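Local coordinates for periplasmic solute binding protein (Candidatus Liberibacter asiaticus str. psy62, PDB 6IXI), which probably captures manganese or zinc in the periplasm as the solute-binding component of a metal-uptake transporter, at residues A[10-15]-A[247-252]; A[41-46]-A[66-71]; A[60-65]-A[105-110]; A[168-173]-A[217-222]. One frame throughout, in Å; residues are numbered along the deposited sequence. Where two conformers were deposited one is given.

Contact 1 (A[10-15]-A[247-252]); sequences SFSIIG and DSLSKP. With CD (cadmium ion), chain B; SO4 (sulfate ion), chain M.
Ser12 and Leu249 face each other where the first turn of helix 12-22 meets the loop that follows strand 239-244. The backbone N of Leu249 donates to Ser12 OG at 3.0 Å, and at 176° the bond is almost straight. The serine hydroxyl lies between its own backbone N and carbonyl carbon (chi1 58°), turned to the loop. With CG beside its own backbone N, the leucine side chain lies against the serine: Leu249 CG sits 3.5 Å from Ser12 OG, and CD1 reaches over to Ser12 O. In the conformer given, Ile13 CG1 lies loosely near the second methyl, CD2. Phe11, at the N-cap position, turns the edge of its ring to the loop, and CE2 lies 3.6 Å from Asp247 O, near the ring plane. Ser248 OG is bonded to Leu249 O and to Gly35 N. Asp247 meets Phe11 through its backbone; its side chain starts away from 10-15, and OD1 and OD2 each bind the cadmium ion at 2.3 Å. His39, His106 and Glu172 complete the site. Cadmium here occupies the position in which manganese and zinc are seen, in a cleft between two lobes characteristic of the ZnuA family.

Contact 2 (A[41-46]-A[66-71]); sequences YQVTSA and ETYMKY. With CD (cadmium ion), chain C; SO4 (sulfate ion), chain N; SO4 (sulfate ion), chain P.
Val43 sits with CB over the centre of one face of the Tyr71 ring, 3.5 Å from the ring centroid and only 9° off the normal, a CH-pi contact. The two side chains run past each other in opposite directions, and both valine methyls touch the ring; CG2, beside the backbone N, comes to 3.3 Å from Tyr71 CD2. CG2 also packs against Tyr68 CB at 3.7 Å, so this methyl touches both tyrosines. At the far end of the ring, Gln42 NE2 donates to Tyr71 OH at 2.8 Å, a bent bond whose acceptor is tilted from the amide plane. A bend at chi2 (55°) brings the Gln42 amide to the hydroxyl, its plane 82° from the ring. NE2 also makes a weak bond to Val43 O. Tyr41 brings CB to 4.0 Å from Tyr68 CE2, while its hydroxyl bonds to Asp47. Glu66 OE2, water 2 and Glu102 are among the ligands of a second cadmium ion. The contact thus joins the lead-in to helix 45-53, where Thr44 is the N-cap, to the loop between strands 56-59 and 80-83; Ile51 of that helix touches both Val43 and Tyr71.

Contact 3 (A[60-65]-A[105-110]); sequences NGLHLE and PHAWMS. With CD (cadmium ion), chain B.
A type I' beta turn from Gly61 to Leu64 packs here against the loop that carries the metal ligand His106, whose NE2 lies 2.2 Å from the cadmium ion. Asn60 bridges the two: ND2 donates to Pro105 O at 3.0 Å, in the carbonyl plane and on a lone pair, and also to Gly61 O at 3.1 Å, from above that carbonyl's plane. Leu64 N meets Gly61 O from the opposite face. The Asn60 amide stands at 80° to the indole of Trp108, OD1 lying 3.3 Å from Trp108 CE3 at the ring edge and bonded to Tyr117 OH. Around this link, Leu62 CD1 rests on Ala107 CB at 3.7 Å and Leu64 CB on Pro105 CB at 4.0 Å. Pro105 O also accepts from Ala107 N, closing an inverse gamma turn centred on His106. With both its amide ends bonded, Asn60 is fixed in rotation, and this buried polar link is consistent with a fixed course of the backbone leading into His106, whose ND1 is held by Asn104.

Contact 4 (A[168-173]-A[217-222]); sequences FVTSEG and FIFSES. With CD (cadmium ion), chain B.
Glu221 OE1 is gripped by three groups: the backbone N of Glu172 at 2.9 Å, water 3 at 2.7 Å and the side-chain amide of Asn224. The other oxygen, OE2, takes the preceding amide through its syn lone pair, with Ser171 N 2.9 Å away. One carboxylate therefore spans two successive backbone N-H groups where the chain turns its corner after strand 167-170; a bend at chi2 (91°) brings its two oxygens to them. Ser171 OG adds the shortest bond across the contact, 2.7 Å to Phe219 O, lying in the carbonyl plane on a lone pair. Further back, Phe219 N donates to Val169 O at 2.9 Å, the one backbone hydrogen bond between the segments, as the strands diverge at 48°. Val169 CG1 and Ile218 CG1 pack obliquely, 3.7 Å apart, and Thr170 CG2 approaches the CB of Phe219. Glu172, with its chain extended, carries its carboxylate to the cadmium ion, which both oxygens bind; OE2 also accepts from the backbone N of Asn193, and water 3 donates to OE1 and thus links it to Glu221. The many donors around Glu221 would probably stabilise its negative charge near that of Glu172. Glu172 thus follows the C-terminal end of strand 167-170 and lines the interlobe metal site, as in the ZnuA family, with Glu221 behind it.

From the N terminus, the chain enters contact 1 at the start of helix 12-22, and this loop closes only 232 residues later, at 247-252; it encloses all the others. Contact 2 opens next, at 41-46, and contact 3 at 60-65, before 66-71 closes the former and 105-110 the latter, so these two cross, their segments adjoining in sequence. Contact 4 follows in series, bringing the end of strand 167-170 against strand 217-221. Contacts 2 and 3 tie together loops around the four-stranded sheet, contact 4 belongs to the other lobe, and contact 1 joins the two. Contacts 1, 3 and 4 converge on one cadmium ion; contact 2 does not reach that ion, and its centre is about 28 Å from that of contact 4.

Contact 1 (A[10-15]-A[247-252])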
loop_
_atom_site.group_PDB
_atom_site.type_symbol
_atom_site.label_atom_id
_atom_site.label_comp_id
_atom_site.label_asym_id
_atom_site.label_seq_id
_atom_site.Cartn_x
_atom_site.Cartn_y
_atom_site.Cartn_z
ATOM N N SER A 10 5.443 -10.660 -1.283
ATOM C CA SER A 10 6.180 -10.190 -0.126
ATOM C C SER A 10 5.255 -9.838 1.033
ATOM O O SER A 10 5.660 -10.046 2.171
ATOM C CB SER A 10 7.147 -9.088 -0.439
ATOM O OG SER A 10 6.468 -7.971 -0.945
ATOM N N PHE A 11 4.024 -9.355 0.755
ATOM C CA PHE A 11 3.128 -8.995 1.849
ATOM C C PHE A 11 1.669 -9.066 1.400
ATOM O O PHE A 11 1.404 -9.331 0.242
ATOM C CB PHE A 11 3.531 -7.663 2.497
ATOM C CG PHE A 11 3.069 -6.402 1.805
ATOM C CD1 PHE A 11 3.513 -6.079 0.524
ATOM C CD2 PHE A 11 2.232 -5.506 2.460
ATOM C CE1 PHE A 11 3.123 -4.897 -0.094
ATOM C CE2 PHE A 11 1.842 -4.320 1.846
ATOM C CZ PHE A 11 2.304 -4.007 0.580
ATOM N N SER A 12 0.735 -8.854 2.337
ATOM C CA SER A 12 -0.657 -9.266 2.163
ATOM C C SER A 12 -1.329 -8.530 0.992
ATOM O O SER A 12 -2.162 -9.116 0.298
ATOM C CB SER A 12 -1.434 -9.094 3.466
ATOM O OG SER A 12 -1.362 -7.734 3.888
ATOM N N ILE A 13 -0.953 -7.264 0.771
ATOM C CA ILE A 13 -1.547 -6.465 -0.290
ATOM C C ILE A 13 -1.237 -7.092 -1.654
ATOM O O ILE A 13 -2.130 -7.252 -2.487
ATOM C CB ILE A 13 -1.116 -4.987 -0.174
ATOM C CG1 ILE A 13 -1.763 -4.324 1.045
ATOM C CG2 ILE A 13 -1.430 -4.214 -1.449
ATOM C CD1 ILE A 13 -1.593 -2.831 1.083
ATOM N N ILE A 14 0.024 -7.495 -1.864
ATOM C CA ILE A 14 0.409 -8.058 -3.149
ATOM C C ILE A 14 -0.174 -9.460 -3.287
ATOM O O ILE A 14 -0.619 -9.840 -4.368
ATOM C CB ILE A 14 1.929 -7.997 -3.348
ATOM C CG1 ILE A 14 2.357 -6.533 -3.509
ATOM C CG2 ILE A 14 2.350 -8.839 -4.547
ATOM C CD1 ILE A 14 3.848 -6.329 -3.386
ATOM N N GLY A 15 -0.212 -10.206 -2.180
ATOM C CA GLY A 15 -0.771 -11.547 -2.227
ATOM C C GLY A 15 -2.242 -11.545 -2.635
ATOM O O GLY A 15 -2.663 -12.356 -3.448
ATOM N N ASP A 247 -0.872 -0.399 5.598
ATOM C CA ASP A 247 0.354 -1.191 5.587
ATOM C C ASP A 247 0.087 -2.685 5.478
ATOM O O ASP A 247 0.993 -3.467 5.213
ATOM C CB ASP A 247 1.224 -0.904 6.813
ATOM C CG ASP A 247 2.249 0.179 6.529
ATOM O OD1 ASP A 247 2.323 0.606 5.361
ATOM O OD2 ASP A 247 2.956 0.599 7.475
ATOM N N SER A 248 -1.162 -3.087 5.727
ATOM C CA SER A 248 -1.468 -4.494 5.854
ATOM C C SER A 248 -2.959 -4.657 5.634
ATOM O O SER A 248 -3.720 -3.783 6.028
ATOM C CB SER A 248 -1.106 -4.954 7.261
ATOM O OG SER A 248 -1.472 -6.314 7.452
ATOM N N LEU A 249 -3.372 -5.803 5.091
ATOM C CA LEU A 249 -4.782 -6.159 5.137
ATOM C C LEU A 249 -5.153 -6.388 6.598
ATOM O O LEU A 249 -4.319 -6.794 7.407
ATOM C CB LEU A 249 -5.044 -7.441 4.342
ATOM C CG LEU A 249 -4.677 -7.403 2.855
ATOM C CD1 LEU A 249 -5.092 -8.692 2.152
ATOM C CD2 LEU A 249 -5.330 -6.215 2.171
ATOM N N SER A 250 -6.421 -6.138 6.916
ATOM C CA SER A 250 -6.942 -6.477 8.221
ATOM C C SER A 250 -7.077 -7.996 8.321
ATOM O O SER A 250 -6.904 -8.723 7.334
ATOM C CB SER A 250 -8.271 -5.787 8.433
ATOM O OG SER A 250 -9.282 -6.436 7.685
ATOM N N LYS A 251 -7.371 -8.457 9.544
ATOM C CA LYS A 251 -7.825 -9.813 9.801
ATOM C C LYS A 251 -9.128 -10.036 9.027
ATOM O O LYS A 251 -9.825 -9.083 8.668
ATOM C CB LYS A 251 -7.960 -10.029 11.315
ATOM C CG LYS A 251 -8.759 -8.954 12.045
ATOM C CD LYS A 251 -9.266 -9.302 13.433
ATOM C CE LYS A 251 -10.496 -8.493 13.796
ATOM N NZ LYS A 251 -10.692 -8.386 15.263
ATOM N N PRO A 252 -9.468 -11.296 8.678
ATOM C CA PRO A 252 -10.606 -11.568 7.792
ATOM C C PRO A 252 -11.941 -10.940 8.199
ATOM O O PRO A 252 -12.746 -10.572 7.345
ATOM C CB PRO A 252 -10.613 -13.102 7.720
ATOM C CG PRO A 252 -9.149 -13.439 7.918
ATOM C CD PRO A 252 -8.732 -12.516 9.045
HETATM CD CD CD B . 4.094 1.928 5.951
HETATM S S SO4 M . -7.389 -5.783 12.282
HETATM O O1 SO4 M . -7.172 -6.311 13.603
HETATM O O2 SO4 M . -6.737 -6.637 11.322
HETATM O O3 SO4 M . -6.829 -4.456 12.192
HETATM O O4 SO4 M . -8.811 -5.734 12.023
#

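Contact 2 (A[41-46]-A[66-71])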
loop_
_atom_site.group_PDB
_atom_site.type_symbol
_atom_site.label_atom_id
_atom_site.label_comp_id
_atom_site.label_asym_id
_atom_site.label_seq_id
_atom_site.Cartn_x
_atom_site.Cartn_y
_atom_site.Cartn_z
ATOM N N TYR A 41 10.608 -7.162 9.410
ATOM C CA TYR A 41 10.009 -8.472 9.551
ATOM C C TYR A 41 11.123 -9.491 9.696
ATOM O O TYR A 41 12.107 -9.470 8.953
ATOM C CB TYR A 41 9.151 -8.796 8.325
ATOM C CG TYR A 41 8.535 -10.169 8.352
ATOM C CD1 TYR A 41 7.441 -10.443 9.159
ATOM C CD2 TYR A 41 9.058 -11.199 7.583
ATOM C CE1 TYR A 41 6.875 -11.707 9.196
ATOM C CE2 TYR A 41 8.504 -12.471 7.613
ATOM C CZ TYR A 41 7.418 -12.724 8.427
ATOM O OH TYR A 41 6.866 -13.971 8.445
ATOM N N GLN A 42 10.940 -10.400 10.650
ATOM C CA GLN A 42 11.883 -11.496 10.772
ATOM C C GLN A 42 11.361 -12.702 9.989
ATOM O O GLN A 42 10.390 -13.345 10.375
ATOM C CB GLN A 42 12.178 -11.801 12.245
ATOM C CG GLN A 42 13.209 -12.910 12.438
ATOM C CD GLN A 42 14.528 -12.672 11.738
ATOM O OE1 GLN A 42 15.076 -11.573 11.766
ATOM N NE2 GLN A 42 15.065 -13.712 11.114
ATOM N N VAL A 43 12.050 -13.015 8.897
ATOM C CA VAL A 43 11.799 -14.215 8.126
ATOM C C VAL A 43 12.089 -15.443 8.993
ATOM O O VAL A 43 13.197 -15.596 9.498
ATOM C CB VAL A 43 12.692 -14.167 6.880
ATOM C CG1 VAL A 43 12.659 -15.464 6.094
ATOM C CG2 VAL A 43 12.336 -12.967 6.008
ATOM N N THR A 44 11.086 -16.315 9.159
ATOM C CA THR A 44 11.225 -17.506 9.981
ATOM C C THR A 44 11.706 -18.689 9.138
ATOM O O THR A 44 11.797 -18.596 7.910
ATOM C CB THR A 44 9.892 -17.845 10.658
ATOM O OG1 THR A 44 9.002 -18.296 9.635
ATOM C CG2 THR A 44 9.280 -16.670 11.393
ATOM N N SER A 45 12.003 -19.806 9.815
ATOM C CA SER A 45 12.374 -21.049 9.160
ATOM C C SER A 45 11.253 -21.492 8.224
ATOM O O SER A 45 11.510 -21.889 7.092
ATOM C CB SER A 45 12.693 -22.140 10.155
ATOM O OG SER A 45 12.909 -23.370 9.477
ATOM N N ALA A 46 10.015 -21.432 8.715
ATOM C CA ALA A 46 8.874 -21.809 7.902
ATOM C C ALA A 46 8.814 -20.900 6.675
ATOM O O ALA A 46 8.492 -21.362 5.585
ATOM C CB ALA A 46 7.603 -21.764 8.724
ATOM N N GLU A 66 13.574 -4.069 2.118
ATOM C CA GLU A 66 15.030 -3.984 2.139
ATOM C C GLU A 66 15.633 -4.727 3.336
ATOM O O GLU A 66 16.717 -5.276 3.219
ATOM C CB GLU A 66 15.529 -2.543 2.079
ATOM C CG GLU A 66 15.308 -1.777 3.365
ATOM C CD GLU A 66 15.645 -0.302 3.227
ATOM O OE1 GLU A 66 16.285 0.073 2.212
ATOM O OE2 GLU A 66 15.254 0.469 4.126
ATOM N N THR A 67 14.944 -4.754 4.479
ATOM C CA THR A 67 15.505 -5.445 5.631
ATOM C C THR A 67 15.467 -6.966 5.466
ATOM O O THR A 67 16.121 -7.659 6.239
ATOM C CB THR A 67 14.862 -5.012 6.957
ATOM O OG1 THR A 67 13.554 -5.571 7.038
ATOM C CG2 THR A 67 14.798 -3.510 7.141
ATOM N N TYR A 68 14.736 -7.500 4.471
ATOM C CA TYR A 68 14.639 -8.955 4.375
ATOM C C TYR A 68 14.951 -9.492 2.982
ATOM O O TYR A 68 14.754 -10.678 2.731
ATOM C CB TYR A 68 13.340 -9.507 4.969
ATOM C CG TYR A 68 12.063 -8.839 4.530
ATOM C CD1 TYR A 68 11.361 -9.290 3.424
ATOM C CD2 TYR A 68 11.559 -7.753 5.224
ATOM C CE1 TYR A 68 10.174 -8.693 3.028
ATOM C CE2 TYR A 68 10.378 -7.139 4.842
ATOM C CZ TYR A 68 9.683 -7.613 3.743
ATOM O OH TYR A 68 8.525 -6.999 3.377
ATOM N N MET A 69 15.431 -8.623 2.086
ATOM C CA MET A 69 15.753 -9.041 0.733
ATOM C C MET A 69 16.811 -10.139 0.794
ATOM O O MET A 69 16.944 -10.919 -0.154
ATOM C CB MET A 69 16.325 -7.884 -0.108
ATOM C CG MET A 69 15.290 -7.021 -0.818
ATOM S SD MET A 69 14.029 -7.850 -1.855
ATOM C CE MET A 69 15.067 -8.492 -3.172
ATOM N N LYS A 70 17.581 -10.161 1.895
ATOM C CA LYS A 70 18.757 -11.015 1.994
ATOM C C LYS A 70 18.315 -12.474 2.095
ATOM O O LYS A 70 19.082 -13.371 1.756
ATOM C CB LYS A 70 19.618 -10.633 3.200
ATOM C CG LYS A 70 18.958 -10.897 4.544
ATOM C CD LYS A 70 19.488 -10.053 5.677
ATOM C CE LYS A 70 18.814 -10.422 6.982
ATOM N NZ LYS A 70 19.361 -9.674 8.137
ATOM N N TYR A 71 17.071 -12.697 2.546
ATOM C CA TYR A 71 16.555 -14.049 2.680
ATOM C C TYR A 71 16.095 -14.577 1.328
ATOM O O TYR A 71 15.829 -15.768 1.197
ATOM C CB TYR A 71 15.387 -14.097 3.659
ATOM C CG TYR A 71 15.749 -13.752 5.077
ATOM C CD1 TYR A 71 16.285 -14.707 5.934
ATOM C CD2 TYR A 71 15.545 -12.469 5.564
ATOM C CE1 TYR A 71 16.604 -14.396 7.245
ATOM C CE2 TYR A 71 15.854 -12.143 6.873
ATOM C CZ TYR A 71 16.397 -13.106 7.709
ATOM O OH TYR A 71 16.703 -12.778 8.998
HETATM CD CD CD C . 16.007 2.513 4.338
HETATM S S SO4 N . 6.156 -19.712 11.618
HETATM O O1 SO4 N . 6.635 -19.034 10.439
HETATM O O2 SO4 N . 7.278 -20.220 12.363
HETATM O O3 SO4 N . 5.295 -20.802 11.237
HETATM O O4 SO4 N . 5.420 -18.787 12.444
HETATM S S SO4 P . 11.708 -19.837 13.679
HETATM O O1 SO4 P . 12.373 -20.869 14.437
HETATM O O2 SO4 P . 12.334 -19.708 12.395
HETATM O O3 SO4 P . 11.806 -18.581 14.373
HETATM O O4 SO4 P . 10.320 -20.180 13.522
HETATM O O HOH W 1 15.455 -9.241 9.195
HETATM O O HOH W 2 18.172 1.866 3.735
#

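Contact 3 (A[60-65]-A[105-110])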
loop_
_atom_site.group_PDB
_atom_site.type_symbol
_atom_site.label_atom_id
_atom_site.label_comp_id
_atom_site.label_asym_id
_atom_site.label_seq_id
_atom_site.Cartn_x
_atom_site.Cartn_y
_atom_site.Cartn_z
ATOM N N ASN A 60 7.314 -5.565 -3.722
ATOM C CA ASN A 60 6.889 -4.196 -3.899
ATOM C C ASN A 60 8.032 -3.387 -4.495
ATOM O O ASN A 60 7.841 -2.547 -5.379
ATOM C CB ASN A 60 6.518 -3.591 -2.546
ATOM C CG ASN A 60 5.748 -2.298 -2.697
ATOM O OD1 ASN A 60 4.553 -2.312 -3.018
ATOM N ND2 ASN A 60 6.432 -1.183 -2.514
ATOM N N GLY A 61 9.238 -3.630 -3.971
ATOM C CA GLY A 61 10.338 -2.749 -4.316
ATOM C C GLY A 61 10.175 -1.417 -3.600
ATOM O O GLY A 61 9.559 -1.367 -2.539
ATOM N N LEU A 62 10.738 -0.345 -4.176
ATOM C CA LEU A 62 10.771 0.942 -3.495
ATOM C C LEU A 62 11.232 0.730 -2.054
ATOM O O LEU A 62 10.750 1.400 -1.142
ATOM C CB LEU A 62 9.373 1.570 -3.538
ATOM C CG LEU A 62 8.821 1.859 -4.935
ATOM C CD1 LEU A 62 7.412 2.443 -4.856
ATOM C CD2 LEU A 62 9.754 2.786 -5.705
ATOM N N HIS A 63 12.149 -0.234 -1.865
ATOM C CA HIS A 63 12.858 -0.457 -0.608
ATOM C C HIS A 63 11.961 -1.045 0.478
ATOM O O HIS A 63 12.412 -1.151 1.612
ATOM C CB HIS A 63 13.608 0.794 -0.093
ATOM C CG HIS A 63 14.790 1.185 -0.917
ATOM N ND1 HIS A 63 15.867 1.879 -0.383
ATOM C CD2 HIS A 63 15.066 1.012 -2.233
ATOM C CE1 HIS A 63 16.744 2.133 -1.337
ATOM N NE2 HIS A 63 16.279 1.602 -2.480
ATOM N N LEU A 64 10.730 -1.465 0.136
ATOM C CA LEU A 64 9.837 -1.979 1.166
ATOM C C LEU A 64 10.458 -3.199 1.845
ATOM O O LEU A 64 10.315 -3.384 3.056
ATOM C CB LEU A 64 8.456 -2.331 0.592
ATOM C CG LEU A 64 7.477 -2.923 1.606
ATOM C CD1 LEU A 64 7.066 -1.879 2.629
ATOM C CD2 LEU A 64 6.249 -3.520 0.923
ATOM N N GLU A 65 11.123 -4.044 1.049
ATOM C CA GLU A 65 11.548 -5.335 1.556
ATOM C C GLU A 65 13.023 -5.276 1.965
ATOM O O GLU A 65 13.670 -6.315 2.130
ATOM C CB GLU A 65 11.295 -6.431 0.516
ATOM C CG GLU A 65 9.816 -6.721 0.247
ATOM C CD GLU A 65 9.216 -5.923 -0.903
ATOM O OE1 GLU A 65 9.961 -5.137 -1.499
ATOM O OE2 GLU A 65 8.005 -6.091 -1.209
ATOM N N PRO A 105 7.766 3.818 -0.006
ATOM C CA PRO A 105 7.282 2.575 -0.610
ATOM C C PRO A 105 5.787 2.453 -0.924
ATOM O O PRO A 105 5.390 1.497 -1.588
ATOM C CB PRO A 105 7.658 1.539 0.449
ATOM C CG PRO A 105 7.534 2.298 1.755
ATOM C CD PRO A 105 7.883 3.736 1.451
ATOM N N HIS A 106 4.959 3.405 -0.463
ATOM C CA HIS A 106 3.517 3.190 -0.341
ATOM C C HIS A 106 2.790 3.411 -1.676
ATOM O O HIS A 106 1.753 4.083 -1.716
ATOM C CB HIS A 106 2.978 4.057 0.832
ATOM C CG HIS A 106 3.646 3.780 2.148
ATOM N ND1 HIS A 106 4.681 4.578 2.634
ATOM C CD2 HIS A 106 3.451 2.806 3.077
ATOM C CE1 HIS A 106 5.070 4.121 3.818
ATOM N NE2 HIS A 106 4.354 3.019 4.103
ATOM N N ALA A 107 3.302 2.831 -2.775
ATOM C CA ALA A 107 2.808 3.177 -4.107
ATOM C C ALA A 107 1.393 2.641 -4.344
ATOM O O ALA A 107 0.698 3.139 -5.223
ATOM C CB ALA A 107 3.746 2.659 -5.180
ATOM N N TRP A 108 0.988 1.610 -3.588
ATOM C CA TRP A 108 -0.274 0.914 -3.804
ATOM C C TRP A 108 -1.470 1.724 -3.271
ATOM O O TRP A 108 -2.630 1.352 -3.482
ATOM C CB TRP A 108 -0.207 -0.455 -3.109
ATOM C CG TRP A 108 -0.086 -0.326 -1.618
ATOM C CD1 TRP A 108 -1.099 -0.056 -0.743
ATOM C CD2 TRP A 108 1.124 -0.375 -0.827
ATOM N NE1 TRP A 108 -0.609 0.031 0.539
ATOM C CE2 TRP A 108 0.746 -0.169 0.523
ATOM C CE3 TRP A 108 2.480 -0.606 -1.116
ATOM C CZ2 TRP A 108 1.671 -0.197 1.571
ATOM C CZ3 TRP A 108 3.402 -0.624 -0.085
ATOM C CH2 TRP A 108 2.994 -0.429 1.243
ATOM N N MET A 109 -1.212 2.818 -2.539
ATOM C CA MET A 109 -2.315 3.661 -2.085
ATOM C C MET A 109 -2.643 4.664 -3.195
ATOM O O MET A 109 -2.326 5.847 -3.090
ATOM C CB MET A 109 -1.946 4.450 -0.821
ATOM C CG MET A 109 -1.753 3.622 0.439
ATOM S SD MET A 109 -3.067 2.411 0.735
ATOM C CE MET A 109 -4.461 3.504 1.033
ATOM N N SER A 110 -3.252 4.191 -4.280
ATOM C CA SER A 110 -3.442 4.995 -5.486
ATOM C C SER A 110 -4.263 4.192 -6.479
ATOM O O SER A 110 -4.047 2.988 -6.632
ATOM C CB SER A 110 -2.133 5.399 -6.092
ATOM O OG SER A 110 -2.208 5.523 -7.506
HETATM CD CD CD B . 4.094 1.928 5.951
#

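Contact 4 (A[168-173]-A[217-222])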
loop_
_atom_site.group_PDB
_atom_site.type_symbol
_atom_site.label_atom_id
_atom_site.label_comp_id
_atom_site.label_asym_id
_atom_site.label_seq_id
_atom_site.Cartn_x
_atom_site.Cartn_y
_atom_site.Cartn_z
ATOM N N PHE A 168 -4.007 15.748 2.643
ATOM C CA PHE A 168 -4.061 14.488 3.371
ATOM C C PHE A 168 -2.994 14.524 4.459
ATOM O O PHE A 168 -1.803 14.520 4.145
ATOM C CB PHE A 168 -3.781 13.284 2.457
ATOM C CG PHE A 168 -4.722 13.092 1.290
ATOM C CD1 PHE A 168 -6.059 13.484 1.371
ATOM C CD2 PHE A 168 -4.274 12.493 0.114
ATOM C CE1 PHE A 168 -6.918 13.294 0.292
ATOM C CE2 PHE A 168 -5.127 12.316 -0.969
ATOM C CZ PHE A 168 -6.449 12.715 -0.876
ATOM N N VAL A 169 -3.439 14.539 5.723
ATOM C CA VAL A 169 -2.531 14.593 6.859
ATOM C C VAL A 169 -2.616 13.309 7.677
ATOM O O VAL A 169 -3.668 12.960 8.208
ATOM C CB VAL A 169 -2.740 15.850 7.730
ATOM C CG1 VAL A 169 -1.712 15.901 8.855
ATOM C CG2 VAL A 169 -2.620 17.106 6.874
ATOM N N THR A 170 -1.471 12.620 7.780
ATOM C CA THR A 170 -1.420 11.299 8.377
ATOM C C THR A 170 -0.221 11.216 9.324
ATOM O O THR A 170 0.546 12.169 9.471
ATOM C CB THR A 170 -1.412 10.202 7.301
ATOM O OG1 THR A 170 -0.249 10.372 6.494
ATOM C CG2 THR A 170 -2.644 10.222 6.420
ATOM N N SER A 171 -0.085 10.059 9.974
ATOM C CA SER A 171 1.016 9.843 10.885
ATOM C C SER A 171 2.256 9.390 10.100
ATOM O O SER A 171 3.204 10.168 9.960
ATOM C CB SER A 171 0.574 8.933 12.013
ATOM O OG SER A 171 -0.587 9.502 12.641
ATOM N N GLU A 172 2.234 8.170 9.541
ATOM C CA GLU A 172 3.240 7.770 8.562
ATOM C C GLU A 172 2.934 8.483 7.245
ATOM O O GLU A 172 1.782 8.862 7.010
ATOM C CB GLU A 172 3.171 6.259 8.326
ATOM C CG GLU A 172 4.392 5.669 7.622
ATOM C CD GLU A 172 4.222 4.245 7.117
ATOM O OE1 GLU A 172 3.053 3.815 6.922
ATOM O OE2 GLU A 172 5.253 3.569 6.888
ATOM N N GLY A 173 3.954 8.693 6.398
ATOM C CA GLY A 173 3.730 9.306 5.086
ATOM C C GLY A 173 3.233 8.262 4.078
ATOM O O GLY A 173 3.879 8.018 3.066
ATOM N N PHE A 217 -8.022 17.929 9.993
ATOM C CA PHE A 217 -7.996 16.542 10.453
ATOM C C PHE A 217 -6.613 15.919 10.265
ATOM O O PHE A 217 -5.888 16.245 9.322
ATOM C CB PHE A 217 -9.031 15.692 9.702
ATOM C CG PHE A 217 -10.481 15.972 10.023
ATOM C CD1 PHE A 217 -11.138 15.272 11.026
ATOM C CD2 PHE A 217 -11.203 16.922 9.310
ATOM C CE1 PHE A 217 -12.478 15.526 11.305
ATOM C CE2 PHE A 217 -12.535 17.193 9.601
ATOM C CZ PHE A 217 -13.173 16.489 10.598
ATOM N N ILE A 218 -6.257 15.015 11.184
ATOM C CA ILE A 218 -5.057 14.209 11.034
ATOM C C ILE A 218 -5.427 12.775 11.400
ATOM O O ILE A 218 -6.069 12.540 12.427
ATOM C CB ILE A 218 -3.868 14.737 11.872
ATOM C CG1 ILE A 218 -2.638 13.823 11.771
ATOM C CG2 ILE A 218 -4.263 14.943 13.331
ATOM C CD1 ILE A 218 -1.345 14.446 12.296
ATOM N N PHE A 219 -4.969 11.835 10.567
ATOM C CA PHE A 219 -5.211 10.417 10.789
ATOM C C PHE A 219 -4.009 9.747 11.442
ATOM O O PHE A 219 -2.887 10.264 11.404
ATOM C CB PHE A 219 -5.453 9.728 9.448
ATOM C CG PHE A 219 -6.669 10.257 8.739
ATOM C CD1 PHE A 219 -7.922 9.744 9.022
ATOM C CD2 PHE A 219 -6.563 11.306 7.836
ATOM C CE1 PHE A 219 -9.048 10.254 8.391
ATOM C CE2 PHE A 219 -7.686 11.807 7.197
ATOM C CZ PHE A 219 -8.926 11.271 7.469
ATOM N N SER A 220 -4.276 8.573 12.020
ATOM C CA SER A 220 -3.236 7.589 12.238
ATOM C C SER A 220 -3.612 6.320 11.475
ATOM O O SER A 220 -4.632 6.282 10.776
ATOM C CB SER A 220 -3.024 7.321 13.709
ATOM O OG SER A 220 -4.109 6.574 14.235
ATOM N N GLU A 221 -2.790 5.276 11.625
ATOM C CA GLU A 221 -2.976 4.100 10.795
ATOM C C GLU A 221 -2.965 2.830 11.647
ATOM O O GLU A 221 -2.717 2.876 12.854
ATOM C CB GLU A 221 -1.972 4.111 9.640
ATOM C CG GLU A 221 -2.036 5.367 8.790
ATOM C CD GLU A 221 -1.111 6.492 9.244
ATOM O OE1 GLU A 221 0.090 6.222 9.482
ATOM O OE2 GLU A 221 -1.598 7.634 9.382
ATOM N N SER A 222 -3.248 1.689 11.000
ATOM C CA SER A 222 -3.688 0.513 11.733
ATOM C C SER A 222 -2.500 -0.177 12.403
ATOM O O SER A 222 -2.699 -0.998 13.278
ATOM C CB SER A 222 -4.447 -0.435 10.853
ATOM O OG SER A 222 -3.590 -1.034 9.886
HETATM CD CD CD B . 4.094 1.928 5.951
HETATM O O HOH W 3 0.955 3.760 8.669
#